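Local atomic coordinates of Alr1585 protein (Nostoc sp., PDB entry 5C2I), a protein that is a haem-containing dye-decolorizing (DyP-type) peroxidase, which probably uses hydrogen peroxide to oxidise dyes and other substrates. Residues A[56-61]-A[104-109]; A[208-213]-A[234-239]; A[247-252]-A[460-465]. The protein carries 1 engineered substitution. All blocks are in the same frame, centred on the assembly; numbering follows the deposited sequence.

Contact 1. Residues A[56-61]-A[104-109]; sequences EVVKQW and EYLEIE
With CG anti to the backbone N (chi1 175°), Tyr105 carries its ring from the last turn of helix 100-105 up to Val58, whose own chi1 of 166° sends both methyls against that ring. CG2 of Val58 lies 3.5 Å from Tyr105 OH and approaches CE1 obliquely, over neither a clear face nor a clear edge. The hydroxyl finds its stronger partner elsewhere, in a hydrogen bond to the carbonyl of Lys51. CG1 of Val58 meets CD2 of Leu106 at 3.9 Å, the two side chains crossing at about a right angle, and this same CD2 sits in the plane of the Tyr105 ring at its edge. One leucine methyl is therefore flanked by valine, tyrosine and the stem of Lys59, since Lys59 CG also lies 3.9 Å from Leu106 CD2. Beyond CG the lysine is fully extended and runs past Leu106 in the opposite sense, which carries NZ to Leu106 O in a weak hydrogen bond of 3.1 Å. Glu107 OE1 stays 5.1 Å from Lys59 NZ, too far for a salt bridge. A methionine in place of Lys59 would probably leave the carbonyl of Leu106 without this cationic partner. That carbonyl stands at the end of a helix, where the carbonyl ends probably carry a partial negative charge that suits an ammonium group. Glu107 follows with positive phi (57°) and bonds back into the last turn, a Schellman motif; helix 55-68 of the DyP alpha+beta barrel domain packs against this helix end.

Contact 2. Residues A[208-213]-A[234-239]; sequences PLFMKR and LDSILV
Phe210 inserts its ring among Leu234, Ser236 and Ile237, and the contact can be read outward along that side chain. From CB, chi1 of -55° sets CG beside the backbone N and directs the ring across to the 234-239 turn. CD1 is the first ring atom to engage: CD2 of Leu234 approaches it obliquely at 4.1 Å. One step further, CE1 has Ser236 OG at its edge, close to the ring plane, at 3.9 Å. The tip, CZ, makes the shortest approach, 3.6 Å to CG2 of Ile237, and on the other flank CE2 meets CD1 of Ile237 at 3.8 Å. Ile237 thus sets CG2 over one face of the ring, while its CD1 reaches the CE2 rim more obliquely. Its CG2 stands 4.0 Å from the centroid of the Phe210 ring and 28° off the normal, which satisfies a CH-pi contact. The receiving turn is itself well defined: a 3-10 segment, 234-236, ends where Leu234 O accepts from both Ile237 N and Leu238 N, fixing the backbone that presents Ile237. Thr363 of strand 363-369 touches both Phe210 and Ile237, so the pair is also backed by the C-terminal sheet. No hydrogen bond crosses between 208-213 and 234-239. The hydroxyl of Ser236, though at the ring edge, is hydrogen-bonded to the carbonyl of Pro233. The adhesion therefore rests on dispersion and the CH-pi geometry of a buried aromatic ring, while the hydrogen bonds of Ser236 OG and Leu234 O stay on the 234-239 side.

Contact 3. Residues A[247-252]-A[460-465]; sequences KDSYGS and SISFLK
Ser249 and Tyr250 meet Ser460 where an antiparallel sheet of the C-terminal DyP domain passes into the short final helix, 461-465, with Ser460 as N-cap. Strand 448-458 pairs with 250-261, as the backbone bonding of Ser252 with Ala458 attests, so the chain leaving the sheet reaches Ser460 beside the start of its partner strand. The close side of the contact is built from small groups. CB of Ser249 lies 3.8 Å from CB of Ser460, while Tyr250 O stands 3.7 Å from CA of Ser460, and these three residues are buried. The backbones come near here, 5.4 Å between the CA atoms of Tyr250 and Ser460, with the carbonyl of Tyr250 against Ser460 CA. Tyr250 turns its CB away from the helix, and its ring packs against Leu26 of helix 24-29 instead. The looser side lies at Ser462, which is partly exposed. There Ser249 OG and Ser462 OG are 3.5 Å apart, and both hydroxyls are hydrogen-bonded to Asp29 OD2, so a carboxylate from helix 24-29 ties the residue before strand 250-261 to the helix as a third party. Asn245 N adds a further bond to Ser462 OG, and Thr246 OG1 one to Ser249 OG, which limits how either hydroxyl can turn. Ser460 OG is engaged differently. With chi1 of 66° it lies between the backbone N and carbonyl carbon, within reach of the first helical turn, and it is also hydrogen-bonded to Asp241 OD2. Its capping role is modest: Phe463 N donates to Ser460 OG over 3.4 Å, a weak bond with an N-H...O angle of 155°.

Depth in the chain separates the three: the centre of contact 2 is about 13 Å from the chain's centre, that of contact 3 about 21 Å, both buried, and that of the partly buried contact 1 about 28 Å. Contacts 2 and 3 share the C-terminal sheet and touch directly, Ile237 O to Ser252 OG at 2.6 Å and Val239 O to Gly251 N at 2.8 Å. Contacts 1 and 3 do not touch, yet both bear on helix 55-68 and strand 93-98: Leu106 and Leu464 each rest on Ile62, and Leu106 and Phe463 on Leu98. The chemistry runs from an aromatic-aliphatic core in contact 2, through serines tied to carboxylates in contact 3, to apolar packing edged by a lysine in contact 1.

Contact 1. Residues A[56-61]-A[104-109]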
ATOM      1  N   GLU A  56      47.623  12.019  12.987  1.00 28.01           N
ATOM      2  CA  GLU A  56      47.820  12.468  11.601  1.00 28.21           C
ATOM      3  C   GLU A  56      46.923  11.691  10.623  1.00 26.86           C
ATOM      4  O   GLU A  56      46.267  12.301   9.770  1.00 25.72           O
ATOM      5  CB  GLU A  56      49.306  12.368  11.200  1.00 30.67           C
ATOM      6  CG  GLU A  56      49.651  12.600   9.724  1.00 32.28           C
ATOM      7  CD  GLU A  56      49.469  14.026   9.189  1.00 34.79           C
ATOM      8  OE1 GLU A  56      49.703  15.008   9.959  1.00 38.44           O
ATOM      9  OE2 GLU A  56      49.096  14.186   7.964  1.00 34.79           O
ATOM     10  N   VAL A  57      46.844  10.372  10.746  1.00 26.60           N
ATOM     11  CA  VAL A  57      45.964   9.614   9.825  1.00 26.60           C
ATOM     12  C   VAL A  57      44.485   9.850  10.108  1.00 25.11           C
ATOM     13  O   VAL A  57      43.630   9.807   9.187  1.00 24.11           O
ATOM     14  CB  VAL A  57      46.294   8.102   9.770  1.00 27.73           C
ATOM     15  CG1 VAL A  57      47.689   7.896   9.214  1.00 29.91           C
ATOM     16  CG2 VAL A  57      46.154   7.435  11.123  1.00 27.88           C
ATOM     17  N   VAL A  58      44.142  10.158  11.357  1.00 24.59           N
ATOM     18  CA  VAL A  58      42.780  10.586  11.663  1.00 23.75           C
ATOM     19  C   VAL A  58      42.449  11.880  10.956  1.00 23.37           C
ATOM     20  O   VAL A  58      41.376  12.018  10.338  1.00 22.67           O
ATOM     21  CB  VAL A  58      42.540  10.738  13.183  1.00 23.58           C
ATOM     22  CG1 VAL A  58      41.256  11.511  13.483  1.00 22.80           C
ATOM     23  CG2 VAL A  58      42.498   9.364  13.832  1.00 24.02           C
ATOM     24  N   LYS A  59      43.376  12.822  10.993  1.00 23.89           N
ATOM     25  CA  LYS A  59      43.153  14.088  10.324  1.00 23.66           C
ATOM     26  C   LYS A  59      42.992  13.902   8.824  1.00 23.82           C
ATOM     27  O   LYS A  59      42.113  14.564   8.221  1.00 23.38           O
ATOM     28  CB  LYS A  59      44.259  15.073  10.622  1.00 23.86           C
ATOM     29  CG  LYS A  59      44.202  15.601  12.034  1.00 23.88           C
ATOM     30  CD  LYS A  59      45.273  16.624  12.313  1.00 25.13           C
ATOM     31  CE  LYS A  59      45.079  17.249  13.693  1.00 25.12           C
ATOM     32  NZ  LYS A  59      46.145  18.201  14.014  1.00 26.43           N
ATOM     33  N   GLN A  60      43.792  13.015   8.236  1.00 24.17           N
ATOM     34  CA  GLN A  60      43.649  12.710   6.821  1.00 24.73           C
ATOM     35  C   GLN A  60      42.271  12.115   6.514  1.00 23.00           C
ATOM     36  O   GLN A  60      41.653  12.443   5.485  1.00 21.42           O
ATOM     37  CB  GLN A  60      44.753  11.768   6.343  1.00 26.75           C
ATOM     38  CG  GLN A  60      46.167  12.361   6.387  1.00 28.81           C
ATOM     39  CD  GLN A  60      47.269  11.304   6.290  1.00 31.55           C
ATOM     40  OE1 GLN A  60      47.028  10.147   5.970  1.00 32.94           O
ATOM     41  NE2 GLN A  60      48.496  11.720   6.568  1.00 32.04           N
ATOM     42  N   TRP A  61      41.806  11.221   7.374  1.00 22.30           N
ATOM     43  CA  TRP A  61      40.476  10.621   7.192  1.00 22.00           C
ATOM     44  C   TRP A  61      39.362  11.682   7.263  1.00 21.27           C
ATOM     45  O   TRP A  61      38.461  11.731   6.407  1.00 20.79           O
ATOM     46  CB  TRP A  61      40.199   9.489   8.197  1.00 22.50           C
ATOM     47  CG  TRP A  61      38.886   8.915   7.887  1.00 22.50           C
ATOM     48  CD1 TRP A  61      38.626   7.945   6.950  1.00 23.01           C
ATOM     49  CD2 TRP A  61      37.634   9.359   8.372  1.00 22.16           C
ATOM     50  NE1 TRP A  61      37.279   7.746   6.856  1.00 22.76           N
ATOM     51  CE2 TRP A  61      36.640   8.615   7.702  1.00 22.43           C
ATOM     52  CE3 TRP A  61      37.247  10.320   9.311  1.00 22.16           C
ATOM     53  CZ2 TRP A  61      35.269   8.804   7.939  1.00 22.18           C
ATOM     54  CZ3 TRP A  61      35.873  10.507   9.554  1.00 22.39           C
ATOM     55  CH2 TRP A  61      34.906   9.750   8.859  1.00 22.24           C
ATOM     56  N   GLU A 104      40.510  17.899  21.612  1.00 22.97           N
ATOM     57  CA  GLU A 104      41.745  17.622  22.357  1.00 24.63           C
ATOM     58  C   GLU A 104      42.547  16.514  21.689  1.00 24.42           C
ATOM     59  O   GLU A 104      43.764  16.629  21.578  1.00 24.06           O
ATOM     60  CB  GLU A 104      41.447  17.304  23.810  1.00 26.73           C
ATOM     61  CG  GLU A 104      40.962  18.505  24.587  1.00 29.00           C
ATOM     62  CD  GLU A 104      40.713  18.114  26.047  1.00 32.48           C
ATOM     63  OE1 GLU A 104      39.914  17.218  26.344  1.00 33.19           O
ATOM     64  OE2 GLU A 104      41.349  18.664  26.923  1.00 35.16           O
ATOM     65  N   TYR A 105      41.859  15.443  21.280  1.00 23.24           N
ATOM     66  CA  TYR A 105      42.503  14.343  20.555  1.00 23.30           C
ATOM     67  C   TYR A 105      43.243  14.874  19.310  1.00 23.20           C
ATOM     68  O   TYR A 105      44.364  14.458  19.037  1.00 23.95           O
ATOM     69  CB  TYR A 105      41.477  13.273  20.127  1.00 22.35           C
ATOM     70  CG  TYR A 105      42.144  12.235  19.277  1.00 22.74           C
ATOM     71  CD1 TYR A 105      42.270  12.423  17.910  1.00 23.04           C
ATOM     72  CD2 TYR A 105      42.699  11.104  19.840  1.00 23.94           C
ATOM     73  CE1 TYR A 105      42.947  11.491  17.129  1.00 23.63           C
ATOM     74  CE2 TYR A 105      43.356  10.160  19.076  1.00 24.58           C
ATOM     75  CZ  TYR A 105      43.479  10.360  17.716  1.00 24.07           C
ATOM     76  OH  TYR A 105      44.164   9.419  16.939  1.00 24.97           O
ATOM     77  N   LEU A 106      42.620  15.814  18.621  1.00 22.70           N
ATOM     78  CA  LEU A 106      43.165  16.422  17.432  1.00 23.26           C
ATOM     79  C   LEU A 106      44.256  17.464  17.688  1.00 24.34           C
ATOM     80  O   LEU A 106      44.758  18.068  16.759  1.00 24.04           O
ATOM     81  CB  LEU A 106      42.020  17.023  16.588  1.00 22.56           C
ATOM     82  CG  LEU A 106      41.072  15.977  16.013  1.00 21.93           C
ATOM     83  CD1 LEU A 106      39.855  16.680  15.410  1.00 21.04           C
ATOM     84  CD2 LEU A 106      41.752  15.070  15.000  1.00 22.37           C
ATOM     85  N   GLU A 107      44.670  17.627  18.946  1.00 25.04           N
ATOM     86  CA  GLU A 107      45.773  18.531  19.313  1.00 26.26           C
ATOM     87  C   GLU A 107      45.516  19.969  18.863  1.00 26.11           C
ATOM     88  O   GLU A 107      46.433  20.711  18.480  1.00 25.95           O
ATOM     89  CB  GLU A 107      47.125  18.011  18.810  1.00 27.53           C
ATOM     90  CG  GLU A 107      47.404  16.591  19.256  1.00 28.64           C
ATOM     91  CD  GLU A 107      48.691  15.994  18.712  1.00 31.52           C
ATOM     92  OE1 GLU A 107      49.248  16.500  17.718  1.00 31.94           O
ATOM     93  OE2 GLU A 107      49.130  15.016  19.311  1.00 32.98           O
ATOM     94  N   ILE A 108      44.264  20.381  19.015  1.00 25.38           N
ATOM     95  CA  ILE A 108      43.873  21.781  18.848  1.00 25.65           C
ATOM     96  C   ILE A 108      44.049  22.498  20.203  1.00 26.54           C
ATOM     97  O   ILE A 108      43.503  22.058  21.230  1.00 26.40           O
ATOM     98  CB  ILE A 108      42.405  21.879  18.388  1.00 24.64           C
ATOM     99  CG1 ILE A 108      42.186  21.114  17.065  1.00 24.33           C
ATOM    100  CG2 ILE A 108      41.970  23.332  18.278  1.00 24.63           C
ATOM    101  CD1 ILE A 108      43.025  21.566  15.896  1.00 25.09           C
ATOM    102  N   GLU A 109      44.779  23.599  20.210  1.00 27.31           N
ATOM    103  CA  GLU A 109      45.030  24.355  21.444  1.00 29.00           C
ATOM    104  C   GLU A 109      43.696  24.733  22.137  1.00 27.74           C
ATOM    105  O   GLU A 109      42.771  25.131  21.466  1.00 26.08           O
ATOM    106  CB  GLU A 109      45.824  25.648  21.193  1.00 30.77           C
ATOM    107  CG  GLU A 109      47.196  25.510  20.531  1.00 33.02           C
ATOM    108  CD  GLU A 109      48.262  24.946  21.425  1.00 35.46           C
ATOM    109  OE1 GLU A 109      47.966  24.611  22.601  1.00 37.51           O
ATOM    110  OE2 GLU A 109      49.429  24.844  20.950  1.00 35.84           O
TER

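Contact 2. Residues A[208-213]-A[234-239]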
ATOM      1  N   PRO A 208      12.088  27.427  15.249  1.00 16.68           N
ATOM      2  CA  PRO A 208      12.725  28.616  14.675  1.00 16.21           C
ATOM      3  C   PRO A 208      12.973  28.440  13.186  1.00 15.91           C
ATOM      4  O   PRO A 208      13.424  27.359  12.770  1.00 16.31           O
ATOM      5  CB  PRO A 208      14.065  28.697  15.417  1.00 16.42           C
ATOM      6  CG  PRO A 208      13.955  27.801  16.577  1.00 16.62           C
ATOM      7  CD  PRO A 208      12.953  26.751  16.232  1.00 16.32           C
ATOM      8  N   LEU A 209      12.691  29.469  12.394  1.00 15.75           N
ATOM      9  CA  LEU A 209      12.835  29.385  10.945  1.00 16.30           C
ATOM     10  C   LEU A 209      13.879  30.371  10.471  1.00 16.65           C
ATOM     11  O   LEU A 209      13.949  31.518  10.969  1.00 16.36           O
ATOM     12  CB  LEU A 209      11.500  29.673  10.249  1.00 18.04           C
ATOM     13  CG  LEU A 209      10.339  28.770  10.714  1.00 17.99           C
ATOM     14  CD1 LEU A 209       9.090  29.116   9.905  1.00 20.26           C
ATOM     15  CD2 LEU A 209      10.689  27.304  10.522  1.00 17.97           C
ATOM     16  N   PHE A 210      14.626  29.951   9.449  1.00 16.13           N
ATOM     17  CA  PHE A 210      15.752  30.722   8.908  1.00 16.45           C
ATOM     18  C   PHE A 210      15.748  30.860   7.395  1.00 16.71           C
ATOM     19  O   PHE A 210      16.028  31.921   6.884  1.00 17.71           O
ATOM     20  CB  PHE A 210      17.077  30.046   9.318  1.00 15.92           C
ATOM     21  CG  PHE A 210      17.204  29.846  10.794  1.00 15.77           C
ATOM     22  CD1 PHE A 210      17.565  30.897  11.618  1.00 16.19           C
ATOM     23  CD2 PHE A 210      16.940  28.626  11.365  1.00 15.31           C
ATOM     24  CE1 PHE A 210      17.652  30.715  12.992  1.00 15.27           C
ATOM     25  CE2 PHE A 210      17.018  28.449  12.736  1.00 14.78           C
ATOM     26  CZ  PHE A 210      17.406  29.495  13.520  1.00 15.02           C
ATOM     27  N   MET A 211      15.400  29.794   6.698  1.00 17.05           N
ATOM     28  CA  MET A 211      15.454  29.767   5.245  1.00 17.29           C
ATOM     29  C   MET A 211      14.119  30.168   4.625  1.00 18.27           C
ATOM     30  O   MET A 211      13.042  29.767   5.135  1.00 17.91           O
ATOM     31  CB  MET A 211      15.875  28.366   4.749  1.00 17.03           C
ATOM     32  CG  MET A 211      17.161  27.815   5.327  1.00 17.46           C
ATOM     33  SD  MET A 211      18.566  28.905   5.038  1.00 18.62           S
ATOM     34  CE  MET A 211      18.667  28.893   3.281  1.00 19.01           C
ATOM     35  N   LYS A 212      14.201  30.926   3.549  1.00 19.26           N
ATOM     36  CA  LYS A 212      13.011  31.412   2.814  1.00 21.33           C
ATOM     37  C   LYS A 212      11.965  30.321   2.542  1.00 22.27           C
ATOM     38  O   LYS A 212      10.757  30.560   2.724  1.00 22.25           O
ATOM     39  CB  LYS A 212      13.391  32.088   1.502  1.00 22.84           C
ATOM     40  CG  LYS A 212      12.173  32.650   0.731  1.00 23.53           C
ATOM     41  CD  LYS A 212      12.561  33.476  -0.481  1.00 25.29           C
ATOM     42  CE  LYS A 212      11.318  33.947  -1.202  1.00 26.58           C
ATOM     43  NZ  LYS A 212      11.652  34.802  -2.349  1.00 28.58           N
ATOM     44  N   ARG A 213      12.399  29.150   2.097  1.00 23.56           N
ATOM     45  CA  ARG A 213      11.445  28.101   1.709  1.00 26.31           C
ATOM     46  C   ARG A 213      10.573  27.745   2.910  1.00 24.37           C
ATOM     47  O   ARG A 213       9.344  27.556   2.773  1.00 22.88           O
ATOM     48  CB  ARG A 213      12.155  26.838   1.208  1.00 29.12           C
ATOM     49  CG  ARG A 213      12.887  27.045  -0.105  1.00 37.01           C
ATOM     50  CD  ARG A 213      12.077  26.638  -1.290  1.00 41.14           C
ATOM     51  NE  ARG A 213      11.361  25.378  -1.098  1.00 44.14           N
ATOM     52  CZ  ARG A 213      10.389  24.962  -1.911  1.00 48.94           C
ATOM     53  NH1 ARG A 213      10.056  25.674  -2.994  1.00 47.32           N
ATOM     54  NH2 ARG A 213       9.746  23.833  -1.635  1.00 49.75           N
ATOM     55  N   LEU A 234      20.037  34.630  12.905  1.00 19.86           N
ATOM     56  CA  LEU A 234      21.106  33.668  12.734  1.00 20.69           C
ATOM     57  C   LEU A 234      21.956  33.460  13.977  1.00 21.04           C
ATOM     58  O   LEU A 234      22.412  32.360  14.194  1.00 19.22           O
ATOM     59  CB  LEU A 234      21.996  33.998  11.530  1.00 22.35           C
ATOM     60  CG  LEU A 234      21.354  33.783  10.149  1.00 23.36           C
ATOM     61  CD1 LEU A 234      22.347  34.271   9.099  1.00 26.00           C
ATOM     62  CD2 LEU A 234      21.010  32.340   9.908  1.00 22.86           C
ATOM     63  N   ASP A 235      22.124  34.493  14.786  1.00 21.40           N
ATOM     64  CA  ASP A 235      22.927  34.352  16.005  1.00 22.31           C
ATOM     65  C   ASP A 235      22.274  33.540  17.121  1.00 20.40           C
ATOM     66  O   ASP A 235      22.917  33.283  18.143  1.00 20.05           O
ATOM     67  CB  ASP A 235      23.459  35.701  16.504  1.00 24.82           C
ATOM     68  CG  ASP A 235      22.417  36.582  17.097  1.00 27.64           C
ATOM     69  OD1 ASP A 235      21.236  36.249  17.177  1.00 29.24           O
ATOM     70  OD2 ASP A 235      22.805  37.651  17.545  1.00 33.44           O
ATOM     71  N   SER A 236      21.039  33.077  16.900  1.00 18.95           N
ATOM     72  CA  SER A 236      20.409  32.147  17.807  1.00 18.44           C
ATOM     73  C   SER A 236      20.756  30.684  17.476  1.00 17.23           C
ATOM     74  O   SER A 236      20.411  29.773  18.233  1.00 16.16           O
ATOM     75  CB  SER A 236      18.894  32.323  17.856  1.00 19.22           C
ATOM     76  OG  SER A 236      18.371  31.811  16.636  1.00 20.80           O
ATOM     77  N   ILE A 237      21.483  30.467  16.388  1.00 16.89           N
ATOM     78  CA  ILE A 237      21.873  29.118  16.023  1.00 16.95           C
ATOM     79  C   ILE A 237      23.340  28.995  15.540  1.00 17.79           C
ATOM     80  O   ILE A 237      23.960  27.947  15.759  1.00 17.71           O
ATOM     81  CB  ILE A 237      20.877  28.538  14.972  1.00 16.63           C
ATOM     82  CG1 ILE A 237      21.028  27.045  14.793  1.00 15.93           C
ATOM     83  CG2 ILE A 237      20.985  29.246  13.609  1.00 16.47           C
ATOM     84  CD1 ILE A 237      19.925  26.397  13.969  1.00 16.03           C
ATOM     85  N   LEU A 238      23.867  30.024  14.870  1.00 18.18           N
ATOM     86  CA  LEU A 238      25.239  29.985  14.370  1.00 18.40           C
ATOM     87  C   LEU A 238      26.243  30.664  15.278  1.00 18.83           C
ATOM     88  O   LEU A 238      25.927  31.639  15.904  1.00 18.17           O
ATOM     89  CB  LEU A 238      25.307  30.624  12.974  1.00 18.95           C
ATOM     90  CG  LEU A 238      24.380  30.018  11.923  1.00 18.42           C
ATOM     91  CD1 LEU A 238      24.682  30.592  10.563  1.00 19.44           C
ATOM     92  CD2 LEU A 238      24.471  28.501  11.885  1.00 18.14           C
ATOM     93  N   VAL A 239      27.474  30.164  15.271  1.00 20.22           N
ATOM     94  CA  VAL A 239      28.612  30.876  15.834  1.00 22.57           C
ATOM     95  C   VAL A 239      29.767  30.773  14.854  1.00 21.81           C
ATOM     96  O   VAL A 239      29.925  29.772  14.112  1.00 20.45           O
ATOM     97  CB  VAL A 239      29.157  30.401  17.193  1.00 25.15           C
ATOM     98  CG1 VAL A 239      28.227  30.809  18.340  1.00 26.21           C
ATOM     99  CG2 VAL A 239      29.401  28.926  17.130  1.00 25.31           C
TER

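Contact 3. Residues A[247-252]-A[460-465]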
ATOM      1  N   LYS A 247      35.916  34.098   5.219  1.00 36.81           N
ATOM      2  CA  LYS A 247      35.483  35.288   5.941  1.00 37.76           C
ATOM      3  C   LYS A 247      34.154  34.992   6.677  1.00 35.14           C
ATOM      4  O   LYS A 247      33.761  35.725   7.573  1.00 35.65           O
ATOM      5  CB  LYS A 247      35.301  36.486   5.000  1.00 39.73           C
ATOM      6  CG  LYS A 247      36.539  36.946   4.251  1.00 41.89           C
ATOM      7  CD  LYS A 247      37.623  37.361   5.199  1.00 43.61           C
ATOM      8  CE  LYS A 247      38.733  38.020   4.393  1.00 45.79           C
ATOM      9  NZ  LYS A 247      40.058  37.728   4.985  1.00 46.45           N
ATOM     10  N   ASP A 248      33.480  33.920   6.272  1.00 31.79           N
ATOM     11  CA  ASP A 248      32.158  33.621   6.733  1.00 29.93           C
ATOM     12  C   ASP A 248      32.024  32.147   7.087  1.00 26.36           C
ATOM     13  O   ASP A 248      31.130  31.485   6.613  1.00 24.80           O
ATOM     14  CB  ASP A 248      31.181  34.039   5.604  1.00 32.16           C
ATOM     15  CG  ASP A 248      30.886  35.518   5.607  1.00 33.36           C
ATOM     16  OD1 ASP A 248      30.930  36.142   6.694  1.00 35.71           O
ATOM     17  OD2 ASP A 248      30.550  36.047   4.548  1.00 33.02           O
ATOM     18  N   SER A 249      32.909  31.654   7.940  1.00 25.77           N
ATOM     19  CA  SER A 249      32.909  30.242   8.382  1.00 23.46           C
ATOM     20  C   SER A 249      32.194  30.060   9.704  1.00 21.66           C
ATOM     21  O   SER A 249      32.665  30.552  10.754  1.00 20.97           O
ATOM     22  CB  SER A 249      34.351  29.768   8.565  1.00 23.80           C
ATOM     23  OG  SER A 249      35.023  29.724   7.315  1.00 25.48           O
ATOM     24  N   TYR A 250      31.058  29.357   9.666  1.00 20.79           N
ATOM     25  CA  TYR A 250      30.203  29.217  10.837  1.00 20.28           C
ATOM     26  C   TYR A 250      29.909  27.778  11.140  1.00 19.08           C
ATOM     27  O   TYR A 250      30.006  26.903  10.246  1.00 19.21           O
ATOM     28  CB  TYR A 250      28.871  29.968  10.631  1.00 20.09           C
ATOM     29  CG  TYR A 250      29.036  31.450  10.723  1.00 21.24           C
ATOM     30  CD1 TYR A 250      29.529  32.185   9.658  1.00 22.16           C
ATOM     31  CD2 TYR A 250      28.754  32.123  11.917  1.00 21.35           C
ATOM     32  CE1 TYR A 250      29.737  33.555   9.755  1.00 24.09           C
ATOM     33  CE2 TYR A 250      28.974  33.490  12.011  1.00 22.76           C
ATOM     34  CZ  TYR A 250      29.457  34.197  10.941  1.00 23.90           C
ATOM     35  OH  TYR A 250      29.673  35.557  11.052  1.00 26.46           O
ATOM     36  N   GLY A 251      29.529  27.560  12.401  1.00 17.69           N
ATOM     37  CA  GLY A 251      29.099  26.274  12.898  1.00 16.94           C
ATOM     38  C   GLY A 251      27.950  26.465  13.895  1.00 17.20           C
ATOM     39  O   GLY A 251      27.385  27.572  14.015  1.00 16.87           O
ATOM     40  N   SER A 252      27.594  25.381  14.575  1.00 16.16           N
ATOM     41  CA  SER A 252      26.525  25.379  15.559  1.00 15.34           C
ATOM     42  C   SER A 252      26.784  24.300  16.568  1.00 15.14           C
ATOM     43  O   SER A 252      27.499  23.337  16.296  1.00 15.67           O
ATOM     44  CB  SER A 252      25.153  25.175  14.879  1.00 14.78           C
ATOM     45  OG  SER A 252      24.086  25.309  15.834  1.00 14.29           O
ATOM     46  N   SER A 460      32.878  24.343  10.623  1.00 19.44           N
ATOM     47  CA  SER A 460      32.820  24.778   9.239  1.00 19.18           C
ATOM     48  C   SER A 460      33.505  23.724   8.392  1.00 19.29           C
ATOM     49  O   SER A 460      34.383  22.974   8.883  1.00 19.04           O
ATOM     50  CB  SER A 460      33.532  26.135   9.082  1.00 20.64           C
ATOM     51  OG  SER A 460      34.933  26.035   9.325  1.00 21.35           O
ATOM     52  N   ILE A 461      33.078  23.630   7.145  1.00 18.67           N
ATOM     53  CA  ILE A 461      33.596  22.648   6.222  1.00 19.32           C
ATOM     54  C   ILE A 461      35.089  22.900   5.899  1.00 20.04           C
ATOM     55  O   ILE A 461      35.876  21.943   5.879  1.00 20.49           O
ATOM     56  CB  ILE A 461      32.726  22.574   4.950  1.00 19.71           C
ATOM     57  CG1 ILE A 461      31.340  22.017   5.358  1.00 19.25           C
ATOM     58  CG2 ILE A 461      33.410  21.718   3.890  1.00 20.37           C
ATOM     59  CD1 ILE A 461      30.267  22.130   4.293  1.00 18.92           C
ATOM     60  N   SER A 462      35.467  24.158   5.730  1.00 20.31           N
ATOM     61  CA  SER A 462      36.866  24.520   5.437  1.00 21.71           C
ATOM     62  C   SER A 462      37.799  24.071   6.548  1.00 21.55           C
ATOM     63  O   SER A 462      38.901  23.567   6.271  1.00 22.33           O
ATOM     64  CB  SER A 462      37.029  26.033   5.147  1.00 21.99           C
ATOM     65  OG  SER A 462      36.614  26.834   6.259  1.00 21.82           O
ATOM     66  N   PHE A 463      37.384  24.201   7.797  1.00 20.84           N
ATOM     67  CA  PHE A 463      38.184  23.696   8.898  1.00 20.27           C
ATOM     68  C   PHE A 463      38.489  22.211   8.709  1.00 21.15           C
ATOM     69  O   PHE A 463      39.669  21.777   8.810  1.00 22.09           O
ATOM     70  CB  PHE A 463      37.517  23.920  10.231  1.00 19.74           C
ATOM     71  CG  PHE A 463      38.113  23.141  11.359  1.00 19.49           C
ATOM     72  CD1 PHE A 463      39.324  23.517  11.931  1.00 20.27           C
ATOM     73  CD2 PHE A 463      37.446  22.073  11.920  1.00 19.37           C
ATOM     74  CE1 PHE A 463      39.884  22.828  12.992  1.00 20.42           C
ATOM     75  CE2 PHE A 463      37.994  21.364  13.017  1.00 19.45           C
ATOM     76  CZ  PHE A 463      39.222  21.727  13.546  1.00 20.35           C
ATOM     77  N   LEU A 464      37.455  21.440   8.409  1.00 20.48           N
ATOM     78  CA  LEU A 464      37.595  20.013   8.269  1.00 20.46           C
ATOM     79  C   LEU A 464      38.423  19.613   7.046  1.00 21.02           C
ATOM     80  O   LEU A 464      39.204  18.648   7.098  1.00 20.92           O
ATOM     81  CB  LEU A 464      36.208  19.361   8.248  1.00 19.46           C
ATOM     82  CG  LEU A 464      35.345  19.565   9.502  1.00 18.92           C
ATOM     83  CD1 LEU A 464      33.938  19.093   9.285  1.00 18.18           C
ATOM     84  CD2 LEU A 464      35.993  18.844  10.684  1.00 18.92           C
ATOM     85  N   LYS A 465      38.250  20.331   5.949  1.00 21.21           N
ATOM     86  CA  LYS A 465      38.972  20.020   4.735  1.00 22.27           C
ATOM     87  C   LYS A 465      40.477  20.310   4.789  1.00 23.26           C
ATOM     88  O   LYS A 465      41.191  19.824   3.932  1.00 23.26           O
ATOM     89  CB  LYS A 465      38.403  20.814   3.563  1.00 23.38           C
ATOM     90  CG  LYS A 465      37.046  20.359   3.060  1.00 23.65           C
ATOM     91  CD  LYS A 465      36.765  21.071   1.740  1.00 24.82           C
ATOM     92  CE  LYS A 465      35.432  20.669   1.170  1.00 25.68           C
ATOM     93  NZ  LYS A 465      35.260  21.314  -0.165  1.00 26.05           N
TER